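Long-range contact in cobalamin (Vitamin B12) biosynthesis CbiX protein (Marinobacter aquaeolei, PDB 3LYH), which is a putative CbiX-type chelatase of cobalamin (vitamin B12) biosynthesis, probably a metal-binding lyase: residues B[6-11]-B[64-69]. Sequence-based numbering, arbitrary orientation.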
loop_
_atom_site.group_PDB
_atom_site.type_symbol
_atom_site.label_atom_id
_atom_site.label_comp_id
_atom_site.label_asym_id
_atom_site.label_seq_id
_atom_site.Cartn_x
_atom_site.Cartn_y
_atom_site.Cartn_z
ATOM N N HIS B 6 20.221 8.737 12.513
ATOM C CA HIS B 6 19.879 8.189 11.214
ATOM C C HIS B 6 18.464 8.608 10.840
ATOM O O HIS B 6 17.473 8.300 11.547
ATOM C CB HIS B 6 19.990 6.685 11.262
ATOM C CG HIS B 6 20.073 6.056 9.918
ATOM N ND1 HIS B 6 21.278 5.708 9.342
ATOM C CD2 HIS B 6 19.113 5.739 9.019
ATOM C CE1 HIS B 6 21.048 5.193 8.147
ATOM N NE2 HIS B 6 19.742 5.185 7.939
ATOM N N GLN B 7 18.364 9.335 9.734
ATOM C CA GLN B 7 17.068 9.888 9.314
ATOM C C GLN B 7 16.350 8.860 8.494
ATOM O O GLN B 7 16.916 8.342 7.549
ATOM C CB GLN B 7 17.267 11.138 8.457
ATOM C CG GLN B 7 15.969 11.748 7.890
ATOM C CD GLN B 7 15.114 12.520 8.910
ATOM O OE1 GLN B 7 13.861 12.475 8.861
ATOM N NE2 GLN B 7 15.770 13.258 9.792
ATOM N N ILE B 8 15.104 8.575 8.843
ATOM C CA ILE B 8 14.223 7.778 8.007
ATOM C C ILE B 8 13.374 8.736 7.169
ATOM O O ILE B 8 12.798 9.691 7.673
ATOM C CB ILE B 8 13.287 6.905 8.862
ATOM C CG1 ILE B 8 14.072 5.792 9.566
ATOM C CG2 ILE B 8 12.126 6.331 8.020
ATOM C CD1 ILE B 8 14.428 4.605 8.605
ATOM N N ILE B 9 13.322 8.469 5.871
ATOM C CA ILE B 9 12.431 9.149 4.944
ATOM C C ILE B 9 11.450 8.115 4.424
ATOM O O ILE B 9 11.861 7.157 3.740
ATOM C CB ILE B 9 13.182 9.812 3.771
ATOM C CG1 ILE B 9 14.188 10.790 4.330
ATOM C CG2 ILE B 9 12.187 10.589 2.875
ATOM C CD1 ILE B 9 15.093 11.484 3.289
ATOM N N LEU B 10 10.176 8.307 4.738
ATOM C CA LEU B 10 9.080 7.485 4.189
ATOM C C LEU B 10 8.714 8.104 2.880
ATOM O O LEU B 10 8.290 9.254 2.863
ATOM C CB LEU B 10 7.874 7.403 5.109
ATOM C CG LEU B 10 8.127 6.865 6.504
ATOM C CD1 LEU B 10 6.869 6.818 7.381
ATOM C CD2 LEU B 10 8.810 5.546 6.485
ATOM N N LEU B 11 8.898 7.372 1.780
ATOM C CA LEU B 11 8.762 7.950 0.438
ATOM C C LEU B 11 7.500 7.490 -0.242
ATOM O O LEU B 11 7.336 6.311 -0.484
ATOM C CB LEU B 11 9.964 7.654 -0.455
ATOM C CG LEU B 11 9.987 8.383 -1.809
ATOM C CD1 LEU B 11 10.123 9.842 -1.598
ATOM C CD2 LEU B 11 11.143 7.837 -2.688
ATOM N N GLN B 64 23.261 10.583 7.448
ATOM C CA GLN B 64 22.948 9.182 7.095
ATOM C C GLN B 64 21.425 9.063 7.027
ATOM O O GLN B 64 20.709 9.490 7.951
ATOM C CB GLN B 64 23.473 8.197 8.146
ATOM C CG GLN B 64 25.010 8.162 8.296
ATOM C CD GLN B 64 25.716 7.482 7.147
ATOM O OE1 GLN B 64 25.136 6.636 6.453
ATOM N NE2 GLN B 64 26.991 7.841 6.942
ATOM N N PHE B 65 20.941 8.516 5.911
ATOM C CA PHE B 65 19.519 8.411 5.626
ATOM C C PHE B 65 19.191 7.005 5.178
ATOM O O PHE B 65 20.041 6.332 4.603
ATOM C CB PHE B 65 19.122 9.381 4.493
ATOM C CG PHE B 65 19.345 10.823 4.833
ATOM C CD1 PHE B 65 20.628 11.373 4.756
ATOM C CD2 PHE B 65 18.284 11.669 5.138
ATOM C CE1 PHE B 65 20.849 12.728 5.093
ATOM C CE2 PHE B 65 18.475 13.000 5.452
ATOM C CZ PHE B 65 19.767 13.552 5.417
ATOM N N THR B 66 17.952 6.597 5.418
ATOM C CA THR B 66 17.374 5.399 4.809
ATOM C C THR B 66 16.002 5.805 4.282
ATOM O O THR B 66 15.189 6.331 5.028
ATOM C CB THR B 66 17.266 4.213 5.775
ATOM O OG1 THR B 66 18.600 3.862 6.206
ATOM C CG2 THR B 66 16.584 2.991 5.125
ATOM N N VAL B 67 15.827 5.613 2.982
ATOM C CA VAL B 67 14.532 5.775 2.288
ATOM C C VAL B 67 13.779 4.482 2.337
ATOM O O VAL B 67 14.279 3.444 1.860
ATOM C CB VAL B 67 14.744 6.237 0.839
ATOM C CG1 VAL B 67 13.427 6.292 0.074
ATOM C CG2 VAL B 67 15.415 7.643 0.807
ATOM N N VAL B 68 12.597 4.543 2.942
ATOM C CA VAL B 68 11.654 3.396 3.045
ATOM C C VAL B 68 10.471 3.729 2.094
ATOM O O VAL B 68 9.632 4.592 2.426
ATOM C CB VAL B 68 11.116 3.183 4.463
ATOM C CG1 VAL B 68 10.158 1.985 4.513
ATOM C CG2 VAL B 68 12.256 2.969 5.472
ATOM N N PRO B 69 10.420 3.052 0.914
ATOM C CA PRO B 69 9.308 3.337 -0.009
ATOM C C PRO B 69 7.953 2.892 0.514
ATOM O O PRO B 69 7.764 1.729 0.857
ATOM C CB PRO B 69 9.704 2.613 -1.289
ATOM C CG PRO B 69 11.144 2.359 -1.184
ATOM C CD PRO B 69 11.371 2.132 0.297
#
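Phe65 carries the tight side of this contact: CD2 of its ring lies 3.5 Å from CB of Gln7, and CD1 of Ile9 reaches the same ring atom, CD2 of Phe65, at 3.7 Å. Further along this face CB of Leu11 packs on CG1 of Val67 at 3.8 Å. Helix 50-59 covers the layer through Leu50, Ile53 and Ala57, while Ile97 of the neighbouring strand touches Phe65 and Val67.

On the face of Ile8, Leu10 and Val68, CD2 of Leu10 lies 3.9 Å from CB of Val68, and Leu121 and Val117 of the second subunit lie against Ile8 and Leu10. At the N-terminal end of the pair Gln64 is exposed to solvent. Here His6, with CG anti to the backbone N (chi1 -162°), swings its ring across to the other strand, and Gln64 O sits over the ring centre. A hydrogen bond joins His6 NE2 and Thr66 OG1; its modelled length of 2.5 Å is doubtfully short. Thr66 OG1 also bonds Ser124 OG of the second subunit, tying this strand end to the dimer interface.

Between the faces run five backbone bonds, from Gln7 N to Gln64 O at one end to Leu11 N to Val68 O at the other, where Leu11 N sits above the carbonyl plane. Strands 6-12 and 64-69 are the two central, parallel strands of a sheet in the order 2-1-3-4, joined through helices and an outer strand, an alpha/beta arrangement consistent with the chelatase clan.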